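Local coordinates for protein DNA-binding response regulator (PDB 6JQS) that probably binds DNA through a LuxR-type helix-turn-helix domain and acts as a GerE-like transcription factor in a spore-forming bacterium, at residues A[20-25]-A[30-35]; A[13-18]-A[36-41]; A[49-52]-A[58-61]. All blocks are in the same frame, centred on the assembly; numbering follows the deposited sequence.

How the contacts relate
The three contacts tie together the four helices of a small LuxR-type domain. Contact 1 is the most buried: aliphatic side chains pack helix 14-24 against helix 29-36. Contact 2 uses the same helix 14-24 nearer its start, but lies at the surface, where charged side chains rest on an apolar residue at the end of helix 29-36 and one in the turn that follows. The two adjoin through a probable hydrogen bond from Ile38 N to Ser33 O. Contact 3, also at the surface, joins helices 40-54 and 59-68 by one isoleucine against backbone, on the opposite side of the chain's centre. Phe20 packing on Thr50 connects it with contact 1.

Contact 1. Residues A[20-25]-A[30-35]; sequences FQLLVR and KDISIQ
Leu22 and Ile32 face each other across two helices of the LuxR-type helix-turn-helix domain, joining helix 14-24 to helix 29-36, the first helix of the helix-turn-helix pair. The innermost touch is Leu22 CB on Ile32 CG1, 3.8 Å apart, with Ile32 CD1 just as near to that CB. The same CD1 reaches on to Leu23, meeting its CG at 3.9 Å and also its CD2, the two side chains set roughly perpendicular. One methyl of Ile32 thus spans two consecutive residues of helix 14-24. With CG1 anti to the carbonyl carbon (chi1 -64°), the ethyl arm points across the gap, while CG2 lies against Leu22 CD1. At the outer margin Gln35 lays its amide beside Leu22: its CD is 4.0 Å from Leu22 CD1, and its NE2 lies near both Leu22 methyls. No hydrogen bond crosses; the segments meet by van der Waals packing, aliphatic except for the Gln35 amide.

Around this first shell, Tyr27 of the connecting loop touches Ile32 and Gln35, and Leu23 also packs on Ile47 of helix 40-54. The short segment axes approach to 10.2 Å and run at 132° to each other. Phe20 points away from helix 29-36 and packs on Ile63 and Leu66 of helix 59-68. On the side of helix 29-36 turned away from Leu22, Ser33 OG donates to Lys30 O at 2.7 Å, tilted 21° from the carbonyl plane, and Lys30 O also accepts from Ile34 N.

Contact 2. Residues A[13-18]-A[36-41]; sequences TGRERE and LKISEK
The turn of the helix-turn-helix, residues 37-39, and the end of the helix before it meet the opening of helix 14-24 where Arg15 lies on Ile38 and Glu18 reaches Leu36. Ile38 CG2 sits over one face of the Arg15 guanidinium, 3.5 Å above its plane and shifted from the centre of the group, with CZ and NH2 both 3.6 Å from that methyl. The arginine chain starts with CG anti to the backbone N and bends at chi3 (-80°), which brings the flat group across to the methyl; the two side chains run past one another head to tail. Leu36 O is 4.2 Å from Arg15 NH1, too far for a hydrogen bond. Glu18 OE2 comes to 3.1 Å from Leu36 CD2, a short approach that leaves the exact carboxylate position doubtful.

The turn itself is shaped by a Schellman motif, with Lys37 at positive phi closing helix 29-36, and by Ser39 as N-cap of helix 40-54, the probable recognition helix of this LuxR-type domain. Ile38 lies between the two ends and also packs on Val43. On the other partner, Thr13 and Glu16 form a capping box: Glu16 N donates to Thr13 OG1 in a nearly straight bond (177°), and Thr13 N donates to the anti lone pair of Glu16 OE1 at 3.0 Å.

Contact 3. Residues A[49-52]-A[58-61]; sequences NTIQ and GRSQ
Ile51 presses its side chain onto the backbone of Gly58 and the start of Arg59, where helix 40-54 meets the beginning of helix 59-68. The close part rests on this one residue. Its CG1 is 3.9 Å from Gly58 C and equally near Gly58 O, while its CD1 lies 3.9 Å from Arg59 N as well as close to Gly58 C. The ethyl arm therefore lies against the peptide link from Gly58 to Arg59. The second branch, CG2, comes up to Gly58 N at a looser 4.2 Å, so the two branches reach the two ends of the glycine backbone. Setting CG1 anti to the carbonyl carbon (chi1 -75°) aims the arm at this peptide and places CG2 anti to the backbone N. Gly58 is the N-cap residue of helix 59-68 and is extended; the CA atoms of Ile51 and Gly58 come within 6.0 Å.

The solvent side is much looser. Arg59 is exposed, and its CB points away from helix 40-54; its CG is still 4.3 Å from Ile51 CD1, but beyond it the chain runs extended, carrying the guanidinium away from the isoleucine. No hydrogen bond links the two segments, so van der Waals packing is the whole of the contact.

Ile51 also touches Ala62, one turn further into helix 59-68. Its neighbour Thr50 is buried against Phe20 of helix 14-24, its OG1 hydrogen-bonded to His46 O within helix 40-54. Helix 40-54, the probable recognition helix, thus lies with helix 59-68 on its Ile51 side and helix 14-24 at Thr50.

Contact 1. Residues A[20-25]-A[30-35]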
ATOM      1  N   PHE A  20       1.878  -1.223   1.003  1.00 32.06           N
ATOM      2  CA  PHE A  20       1.103  -0.676   2.137  1.00 29.14           C
ATOM      3  C   PHE A  20       1.758  -1.107   3.465  1.00 34.12           C
ATOM      4  O   PHE A  20       1.675  -0.300   4.408  1.00 32.63           O
ATOM      5  CB  PHE A  20      -0.370  -1.058   2.056  1.00 27.28           C
ATOM      6  CG  PHE A  20      -1.155  -0.191   1.110  1.00 25.21           C
ATOM      7  CD1 PHE A  20      -1.686   0.997   1.555  1.00 27.78           C
ATOM      8  CD2 PHE A  20      -1.199  -0.452  -0.249  1.00 31.73           C
ATOM      9  CE1 PHE A  20      -2.290   1.894   0.686  1.00 27.90           C
ATOM     10  CE2 PHE A  20      -1.844   0.435  -1.116  1.00 28.62           C
ATOM     11  CZ  PHE A  20      -2.378   1.599  -0.641  1.00 28.16           C
ATOM     12  N   GLN A  21       2.314  -2.318   3.582  1.00 33.03           N
ATOM     13  CA  GLN A  21       3.054  -2.701   4.835  1.00 33.72           C
ATOM     14  C   GLN A  21       4.228  -1.743   5.062  1.00 36.16           C
ATOM     15  O   GLN A  21       4.502  -1.397   6.202  1.00 33.43           O
ATOM     16  CB  GLN A  21       3.519  -4.164   4.793  1.00 33.07           C
ATOM     17  CG  GLN A  21       3.986  -4.652   6.161  1.00 39.15           C
ATOM     18  CD  GLN A  21       2.889  -4.584   7.212  1.00 36.69           C
ATOM     19  OE1 GLN A  21       1.974  -5.394   7.247  1.00 35.75           O
ATOM     20  NE2 GLN A  21       2.885  -3.522   7.988  1.00 39.13           N
ATOM     21  N   LEU A  22       4.892  -1.257   4.013  1.00 34.76           N
ATOM     22  CA  LEU A  22       5.971  -0.262   4.171  1.00 33.98           C
ATOM     23  C   LEU A  22       5.443   1.130   4.482  1.00 35.27           C
ATOM     24  O   LEU A  22       6.161   1.839   5.220  1.00 31.26           O
ATOM     25  CB  LEU A  22       6.909  -0.261   2.942  1.00 39.18           C
ATOM     26  CG  LEU A  22       7.585  -1.604   2.640  1.00 43.11           C
ATOM     27  CD1 LEU A  22       8.595  -1.464   1.502  1.00 42.48           C
ATOM     28  CD2 LEU A  22       8.291  -2.179   3.860  1.00 49.53           C
ATOM     29  N   LEU A  23       4.307   1.580   3.917  1.00 32.39           N
ATOM     30  CA  LEU A  23       3.695   2.846   4.360  1.00 32.52           C
ATOM     31  C   LEU A  23       3.387   2.746   5.864  1.00 29.99           C
ATOM     32  O   LEU A  23       3.641   3.650   6.601  1.00 25.30           O
ATOM     33  CB  LEU A  23       2.422   3.104   3.558  1.00 36.18           C
ATOM     34  CG  LEU A  23       2.652   3.497   2.100  1.00 35.28           C
ATOM     35  CD1 LEU A  23       1.323   3.476   1.355  1.00 37.07           C
ATOM     36  CD2 LEU A  23       3.311   4.856   2.013  1.00 39.48           C
ATOM     37  N   VAL A  24       2.834   1.640   6.328  1.00 35.10           N
ATOM     38  CA  VAL A  24       2.607   1.546   7.808  1.00 31.13           C
ATOM     39  C   VAL A  24       3.910   1.897   8.539  1.00 29.11           C
ATOM     40  O   VAL A  24       3.860   2.583   9.622  1.00 34.02           O
ATOM     41  CB  VAL A  24       2.090   0.138   8.132  1.00 32.93           C
ATOM     42  CG1 VAL A  24       2.202  -0.144   9.608  1.00 29.13           C
ATOM     43  CG2 VAL A  24       0.676  -0.005   7.637  1.00 34.14           C
ATOM     44  N   ARG A  25       5.068   1.469   8.007  1.00 35.12           N
ATOM     45  CA  ARG A  25       6.392   1.653   8.654  1.00 34.01           C
ATOM     46  C   ARG A  25       7.003   3.014   8.310  1.00 37.89           C
ATOM     47  O   ARG A  25       8.179   3.190   8.568  1.00 48.06           O
ATOM     48  CB  ARG A  25       7.334   0.522   8.243  1.00 41.50           C
ATOM     49  CG  ARG A  25       6.883  -0.823   8.769  1.00 35.23           C
ATOM     50  CD  ARG A  25       7.827  -1.936   8.474  1.00 43.67           C
ATOM     51  NE  ARG A  25       7.059  -3.138   8.751  1.00 45.06           N
ATOM     52  CZ  ARG A  25       7.102  -4.258   8.050  1.00 50.33           C
ATOM     53  NH1 ARG A  25       7.896  -4.369   7.003  1.00 55.46           N
ATOM     54  NH2 ARG A  25       6.313  -5.266   8.394  1.00 50.59           N
ATOM     55  N   LYS A  30       9.583   6.875  -2.325  1.00 38.42           N
ATOM     56  CA  LYS A  30      10.972   6.814  -2.847  1.00 45.08           C
ATOM     57  C   LYS A  30      11.738   5.692  -2.154  1.00 39.62           C
ATOM     58  O   LYS A  30      12.240   4.846  -2.873  1.00 43.48           O
ATOM     59  CB  LYS A  30      11.688   8.155  -2.700  1.00 47.79           C
ATOM     60  CG  LYS A  30      13.155   8.124  -3.104  1.00 57.37           C
ATOM     61  CD  LYS A  30      13.569   9.358  -3.889  1.00 64.74           C
ATOM     62  CE  LYS A  30      14.912   9.180  -4.571  1.00 72.62           C
ATOM     63  NZ  LYS A  30      16.012   9.085  -3.579  1.00 68.48           N
ATOM     64  N   ASP A  31      11.718   5.618  -0.817  1.00 45.56           N
ATOM     65  CA  ASP A  31      12.272   4.462  -0.048  1.00 39.15           C
ATOM     66  C   ASP A  31      11.655   3.150  -0.539  1.00 39.77           C
ATOM     67  O   ASP A  31      12.386   2.133  -0.659  1.00 44.68           O
ATOM     68  CB  ASP A  31      12.052   4.622   1.467  1.00 49.94           C
ATOM     69  CG  ASP A  31      12.631   5.891   2.090  1.00 60.05           C
ATOM     70  OD1 ASP A  31      13.605   6.446   1.505  1.00 61.80           O
ATOM     71  OD2 ASP A  31      12.105   6.321   3.164  1.00 59.67           O
ATOM     72  N   ILE A  32      10.331   3.102  -0.727  1.00 41.81           N
ATOM     73  CA  ILE A  32       9.609   1.839  -1.080  1.00 40.39           C
ATOM     74  C   ILE A  32      10.106   1.347  -2.460  1.00 40.98           C
ATOM     75  O   ILE A  32      10.259   0.108  -2.690  1.00 37.69           O
ATOM     76  CB  ILE A  32       8.079   2.070  -1.049  1.00 37.95           C
ATOM     77  CG1 ILE A  32       7.578   2.433   0.362  1.00 41.08           C
ATOM     78  CG2 ILE A  32       7.336   0.861  -1.602  1.00 36.94           C
ATOM     79  CD1 ILE A  32       6.070   2.521   0.498  1.00 38.66           C
ATOM     80  N   SER A  33      10.278   2.277  -3.389  1.00 37.24           N
ATOM     81  CA  SER A  33      10.618   1.944  -4.794  1.00 43.98           C
ATOM     82  C   SER A  33      12.032   1.342  -4.820  1.00 49.66           C
ATOM     83  O   SER A  33      12.205   0.277  -5.440  1.00 52.45           O
ATOM     84  CB  SER A  33      10.477   3.151  -5.657  1.00 42.07           C
ATOM     85  OG  SER A  33      11.401   4.134  -5.287  1.00 43.46           O
ATOM     86  N   ILE A  34      12.961   1.947  -4.072  1.00 55.11           N
ATOM     87  CA  ILE A  34      14.341   1.419  -3.843  1.00 49.13           C
ATOM     88  C   ILE A  34      14.233  -0.003  -3.264  1.00 51.47           C
ATOM     89  O   ILE A  34      14.676  -0.939  -3.936  1.00 47.91           O
ATOM     90  CB  ILE A  34      15.161   2.388  -2.970  1.00 52.89           C
ATOM     91  CG1 ILE A  34      15.448   3.682  -3.737  1.00 48.61           C
ATOM     92  CG2 ILE A  34      16.432   1.727  -2.460  1.00 60.11           C
ATOM     93  CD1 ILE A  34      16.128   4.760  -2.927  1.00 53.51           C
ATOM     94  N   GLN A  35      13.601  -0.188  -2.104  1.00 45.86           N
ATOM     95  CA  GLN A  35      13.538  -1.523  -1.452  1.00 46.44           C
ATOM     96  C   GLN A  35      12.920  -2.583  -2.371  1.00 42.52           C
ATOM     97  O   GLN A  35      13.417  -3.708  -2.343  1.00 49.67           O
ATOM     98  CB  GLN A  35      12.748  -1.490  -0.150  1.00 47.89           C
ATOM     99  CG  GLN A  35      12.889  -2.799   0.616  1.00 52.01           C
ATOM    100  CD  GLN A  35      12.391  -2.685   2.031  1.00 59.31           C
ATOM    101  OE1 GLN A  35      12.508  -1.638   2.667  1.00 65.54           O
ATOM    102  NE2 GLN A  35      11.800  -3.763   2.520  1.00 56.69           N
TER

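Contact 2. Residues A[13-18]-A[36-41]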
ATOM      1  N   THR A  13      -2.780  -7.761  -4.676  1.00 47.48           N
ATOM      2  CA  THR A  13      -1.583  -8.534  -5.069  1.00 47.08           C
ATOM      3  C   THR A  13      -0.597  -8.450  -3.910  1.00 48.18           C
ATOM      4  O   THR A  13      -0.776  -7.507  -3.078  1.00 47.17           O
ATOM      5  CB  THR A  13      -0.959  -7.987  -6.368  1.00 50.59           C
ATOM      6  OG1 THR A  13      -0.268  -6.772  -6.065  1.00 46.51           O
ATOM      7  CG2 THR A  13      -2.002  -7.744  -7.438  1.00 52.02           C
ATOM      8  N   GLY A  14       0.329  -9.416  -3.853  1.00 39.67           N
ATOM      9  CA  GLY A  14       1.515  -9.438  -2.986  1.00 41.56           C
ATOM     10  C   GLY A  14       2.262  -8.114  -3.046  1.00 45.86           C
ATOM     11  O   GLY A  14       2.731  -7.620  -1.999  1.00 39.98           O
ATOM     12  N   ARG A  15       2.395  -7.531  -4.239  1.00 45.87           N
ATOM     13  CA  ARG A  15       3.168  -6.277  -4.392  1.00 40.85           C
ATOM     14  C   ARG A  15       2.438  -5.152  -3.658  1.00 31.93           C
ATOM     15  O   ARG A  15       3.124  -4.478  -2.927  1.00 35.61           O
ATOM     16  CB  ARG A  15       3.406  -5.935  -5.863  1.00 48.68           C
ATOM     17  CG  ARG A  15       4.112  -4.605  -6.039  1.00 48.21           C
ATOM     18  CD  ARG A  15       4.934  -4.575  -7.304  1.00 54.30           C
ATOM     19  NE  ARG A  15       6.227  -5.242  -7.150  1.00 49.43           N
ATOM     20  CZ  ARG A  15       7.019  -5.552  -8.178  1.00 57.28           C
ATOM     21  NH1 ARG A  15       8.178  -6.167  -7.975  1.00 51.09           N
ATOM     22  NH2 ARG A  15       6.637  -5.266  -9.413  1.00 47.87           N
ATOM     23  N   GLU A  16       1.135  -4.955  -3.913  1.00 35.97           N
ATOM     24  CA  GLU A  16       0.258  -3.926  -3.291  1.00 41.24           C
ATOM     25  C   GLU A  16       0.319  -4.098  -1.765  1.00 38.54           C
ATOM     26  O   GLU A  16       0.512  -3.122  -1.083  1.00 27.94           O
ATOM     27  CB  GLU A  16      -1.184  -4.049  -3.790  1.00 40.34           C
ATOM     28  CG  GLU A  16      -1.489  -3.437  -5.173  1.00 48.20           C
ATOM     29  CD  GLU A  16      -2.881  -3.797  -5.719  1.00 54.34           C
ATOM     30  OE1 GLU A  16      -3.326  -4.912  -5.380  1.00 55.12           O
ATOM     31  OE2 GLU A  16      -3.579  -2.934  -6.405  1.00 50.12           O
ATOM     32  N   ARG A  17       0.187  -5.322  -1.249  1.00 34.47           N
ATOM     33  CA  ARG A  17       0.276  -5.566   0.225  1.00 36.75           C
ATOM     34  C   ARG A  17       1.660  -5.160   0.740  1.00 36.22           C
ATOM     35  O   ARG A  17       1.739  -4.501   1.768  1.00 43.01           O
ATOM     36  CB  ARG A  17       0.004  -7.038   0.578  1.00 44.05           C
ATOM     37  CG  ARG A  17       0.073  -7.312   2.079  1.00 44.17           C
ATOM     38  CD  ARG A  17      -0.081  -8.783   2.486  1.00 51.02           C
ATOM     39  NE  ARG A  17      -1.323  -9.335   1.971  1.00 48.39           N
ATOM     40  CZ  ARG A  17      -1.441  -9.976   0.805  1.00 53.10           C
ATOM     41  NH1 ARG A  17      -0.390 -10.162   0.025  1.00 53.49           N
ATOM     42  NH2 ARG A  17      -2.614 -10.425   0.408  1.00 54.10           N
ATOM     43  N   GLU A  18       2.736  -5.468   0.026  1.00 39.17           N
ATOM     44  CA  GLU A  18       4.094  -5.088   0.489  1.00 36.74           C
ATOM     45  C   GLU A  18       4.239  -3.571   0.473  1.00 34.74           C
ATOM     46  O   GLU A  18       4.961  -3.050   1.323  1.00 32.78           O
ATOM     47  CB  GLU A  18       5.242  -5.566  -0.399  1.00 39.23           C
ATOM     48  CG  GLU A  18       5.489  -7.062  -0.435  1.00 49.56           C
ATOM     49  CD  GLU A  18       6.499  -7.371  -1.540  1.00 59.66           C
ATOM     50  OE1 GLU A  18       6.088  -7.889  -2.603  1.00 53.38           O
ATOM     51  OE2 GLU A  18       7.692  -7.042  -1.348  1.00 63.80           O
ATOM     52  N   LEU A  36      11.837  -2.288  -3.108  1.00 45.18           N
ATOM     53  CA  LEU A  36      11.145  -3.314  -3.952  1.00 47.21           C
ATOM     54  C   LEU A  36      11.713  -3.327  -5.387  1.00 45.66           C
ATOM     55  O   LEU A  36      11.356  -4.225  -6.143  1.00 43.15           O
ATOM     56  CB  LEU A  36       9.637  -3.064  -3.949  1.00 52.88           C
ATOM     57  CG  LEU A  36       8.951  -3.055  -2.578  1.00 56.18           C
ATOM     58  CD1 LEU A  36       7.471  -2.755  -2.741  1.00 56.10           C
ATOM     59  CD2 LEU A  36       9.130  -4.372  -1.835  1.00 56.69           C
ATOM     60  N   LYS A  37      12.578  -2.378  -5.725  1.00 46.44           N
ATOM     61  CA  LYS A  37      13.326  -2.295  -7.014  1.00 53.75           C
ATOM     62  C   LYS A  37      12.312  -2.092  -8.151  1.00 49.40           C
ATOM     63  O   LYS A  37      12.259  -2.900  -9.081  1.00 44.37           O
ATOM     64  CB  LYS A  37      14.273  -3.497  -7.168  1.00 63.25           C
ATOM     65  CG  LYS A  37      15.612  -3.342  -6.438  1.00 65.92           C
ATOM     66  CD  LYS A  37      16.667  -4.391  -6.778  1.00 72.85           C
ATOM     67  CE  LYS A  37      16.737  -5.532  -5.783  1.00 79.87           C
ATOM     68  NZ  LYS A  37      15.412  -6.161  -5.582  1.00 83.20           N
ATOM     69  N   ILE A  38      11.531  -1.021  -8.050  1.00 46.88           N
ATOM     70  CA  ILE A  38      10.523  -0.603  -9.066  1.00 45.37           C
ATOM     71  C   ILE A  38      10.562   0.916  -9.112  1.00 41.83           C
ATOM     72  O   ILE A  38      11.144   1.511  -8.187  1.00 44.16           O
ATOM     73  CB  ILE A  38       9.118  -1.144  -8.725  1.00 46.88           C
ATOM     74  CG1 ILE A  38       8.576  -0.571  -7.409  1.00 44.86           C
ATOM     75  CG2 ILE A  38       9.093  -2.669  -8.749  1.00 52.49           C
ATOM     76  CD1 ILE A  38       7.137  -1.002  -7.135  1.00 44.81           C
ATOM     77  N   SER A  39       9.886   1.550 -10.064  1.00 40.78           N
ATOM     78  CA  SER A  39       9.958   3.028 -10.151  1.00 41.34           C
ATOM     79  C   SER A  39       9.038   3.629  -9.088  1.00 37.42           C
ATOM     80  O   SER A  39       8.054   2.979  -8.686  1.00 40.59           O
ATOM     81  CB  SER A  39       9.656   3.552 -11.534  1.00 38.31           C
ATOM     82  OG  SER A  39       8.291   3.860 -11.669  1.00 41.81           O
ATOM     83  N   GLU A  40       9.326   4.851  -8.660  1.00 35.56           N
ATOM     84  CA  GLU A  40       8.457   5.532  -7.664  1.00 41.06           C
ATOM     85  C   GLU A  40       7.093   5.831  -8.297  1.00 43.06           C
ATOM     86  O   GLU A  40       6.096   5.832  -7.574  1.00 36.55           O
ATOM     87  CB  GLU A  40       9.083   6.831  -7.185  1.00 42.18           C
ATOM     88  CG  GLU A  40       8.275   7.455  -6.074  1.00 49.99           C
ATOM     89  CD  GLU A  40       8.939   8.644  -5.422  1.00 56.49           C
ATOM     90  OE1 GLU A  40      10.124   8.901  -5.756  1.00 54.55           O
ATOM     91  OE2 GLU A  40       8.270   9.289  -4.570  1.00 54.77           O
ATOM     92  N   LYS A  41       7.051   6.085  -9.608  1.00 36.63           N
ATOM     93  CA  LYS A  41       5.784   6.345 -10.350  1.00 37.38           C
ATOM     94  C   LYS A  41       4.848   5.140 -10.236  1.00 36.65           C
ATOM     95  O   LYS A  41       3.593   5.370 -10.120  1.00 33.01           O
ATOM     96  CB  LYS A  41       6.072   6.704 -11.811  1.00 38.34           C
ATOM     97  CG  LYS A  41       6.693   8.074 -11.997  0.50 33.76           C
ATOM     98  CD  LYS A  41       7.020   8.405 -13.439  0.50 31.31           C
ATOM     99  CE  LYS A  41       8.017   9.539 -13.538  0.50 32.10           C
ATOM    100  NZ  LYS A  41       8.120  10.046 -14.929  0.50 33.19           N
TER

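Contact 3. Residues A[49-52]-A[58-61]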
ATOM      1  N   ASN A  49      -4.411   2.955  -7.258  1.00 28.00           N
ATOM      2  CA  ASN A  49      -5.288   1.841  -7.663  1.00 29.98           C
ATOM      3  C   ASN A  49      -5.949   1.233  -6.426  1.00 28.79           C
ATOM      4  O   ASN A  49      -7.134   0.879  -6.506  1.00 31.34           O
ATOM      5  CB  ASN A  49      -4.459   0.828  -8.454  1.00 36.95           C
ATOM      6  CG  ASN A  49      -5.298  -0.061  -9.332  1.00 42.17           C
ATOM      7  OD1 ASN A  49      -6.276   0.399  -9.896  1.00 44.92           O
ATOM      8  ND2 ASN A  49      -4.893  -1.311  -9.457  1.00 49.16           N
ATOM      9  N   THR A  50      -5.206   1.029  -5.329  1.00 31.89           N
ATOM     10  CA  THR A  50      -5.760   0.354  -4.102  1.00 29.32           C
ATOM     11  C   THR A  50      -6.803   1.286  -3.479  1.00 29.44           C
ATOM     12  O   THR A  50      -7.880   0.856  -3.055  1.00 28.43           O
ATOM     13  CB  THR A  50      -4.639   0.007  -3.115  1.00 32.62           C
ATOM     14  OG1 THR A  50      -3.700  -0.748  -3.863  1.00 32.93           O
ATOM     15  CG2 THR A  50      -5.099  -0.815  -1.927  1.00 32.74           C
ATOM     16  N   ILE A  51      -6.494   2.586  -3.417  1.00 33.08           N
ATOM     17  CA  ILE A  51      -7.415   3.613  -2.867  1.00 33.38           C
ATOM     18  C   ILE A  51      -8.750   3.488  -3.585  1.00 29.54           C
ATOM     19  O   ILE A  51      -9.820   3.543  -2.902  1.00 29.09           O
ATOM     20  CB  ILE A  51      -6.805   5.033  -2.971  1.00 32.93           C
ATOM     21  CG1 ILE A  51      -5.715   5.231  -1.920  1.00 31.29           C
ATOM     22  CG2 ILE A  51      -7.882   6.099  -2.878  1.00 35.44           C
ATOM     23  CD1 ILE A  51      -4.764   6.387  -2.266  1.00 30.30           C
ATOM     24  N   GLN A  52      -8.710   3.358  -4.904  1.00 31.33           N
ATOM     25  CA  GLN A  52      -9.936   3.303  -5.746  1.00 35.61           C
ATOM     26  C   GLN A  52     -10.628   1.953  -5.514  1.00 35.03           C
ATOM     27  O   GLN A  52     -11.826   1.949  -5.312  1.00 33.63           O
ATOM     28  CB  GLN A  52      -9.599   3.538  -7.223  1.00 41.23           C
ATOM     29  CG  GLN A  52      -9.179   4.983  -7.500  1.00 51.58           C
ATOM     30  CD  GLN A  52     -10.222   6.037  -7.182  1.00 57.76           C
ATOM     31  OE1 GLN A  52     -10.145   6.773  -6.178  1.00 55.86           O
ATOM     32  NE2 GLN A  52     -11.208   6.135  -8.065  1.00 61.51           N
ATOM     33  N   GLY A  58      -8.302   8.307   0.659  1.00 35.13           N
ATOM     34  CA  GLY A  58      -6.837   8.505   0.586  1.00 36.12           C
ATOM     35  C   GLY A  58      -6.032   7.423   1.285  1.00 34.49           C
ATOM     36  O   GLY A  58      -6.651   6.394   1.716  1.00 32.63           O
ATOM     37  N   ARG A  59      -4.709   7.648   1.452  1.00 30.57           N
ATOM     38  CA  ARG A  59      -3.750   6.599   1.883  1.00 35.78           C
ATOM     39  C   ARG A  59      -4.038   6.185   3.310  1.00 33.44           C
ATOM     40  O   ARG A  59      -3.942   4.993   3.578  1.00 29.60           O
ATOM     41  CB  ARG A  59      -2.300   7.050   1.941  1.00 38.23           C
ATOM     42  CG  ARG A  59      -1.736   7.388   0.587  1.00 45.46           C
ATOM     43  CD  ARG A  59      -0.240   7.545   0.680  1.00 41.69           C
ATOM     44  NE  ARG A  59       0.141   7.896  -0.673  1.00 48.83           N
ATOM     45  CZ  ARG A  59       1.324   8.355  -1.011  1.00 45.97           C
ATOM     46  NH1 ARG A  59       2.251   8.511  -0.083  1.00 44.34           N
ATOM     47  NH2 ARG A  59       1.566   8.637  -2.280  1.00 53.88           N
ATOM     48  N   SER A  60      -4.316   7.150   4.192  1.00 32.42           N
ATOM     49  CA  SER A  60      -4.564   6.869   5.631  1.00 32.16           C
ATOM     50  C   SER A  60      -5.755   5.907   5.765  1.00 31.30           C
ATOM     51  O   SER A  60      -5.599   4.836   6.373  1.00 32.92           O
ATOM     52  CB  SER A  60      -4.776   8.144   6.460  1.00 35.19           C
ATOM     53  OG  SER A  60      -4.941   7.763   7.841  1.00 41.64           O
ATOM     54  N   GLN A  61      -6.871   6.225   5.106  1.00 30.08           N
ATOM     55  CA  GLN A  61      -8.097   5.388   5.150  1.00 32.73           C
ATOM     56  C   GLN A  61      -7.829   4.059   4.418  1.00 27.14           C
ATOM     57  O   GLN A  61      -8.423   3.058   4.841  1.00 31.19           O
ATOM     58  CB  GLN A  61      -9.327   6.156   4.610  1.00 37.86           C
ATOM     59  CG  GLN A  61      -9.993   7.140   5.597  1.00 42.34           C
ATOM     60  CD  GLN A  61     -10.407   6.462   6.890  1.00 41.11           C
ATOM     61  OE1 GLN A  61     -11.080   5.435   6.891  1.00 46.59           O
ATOM     62  NE2 GLN A  61      -9.954   6.977   8.021  1.00 37.23           N
TER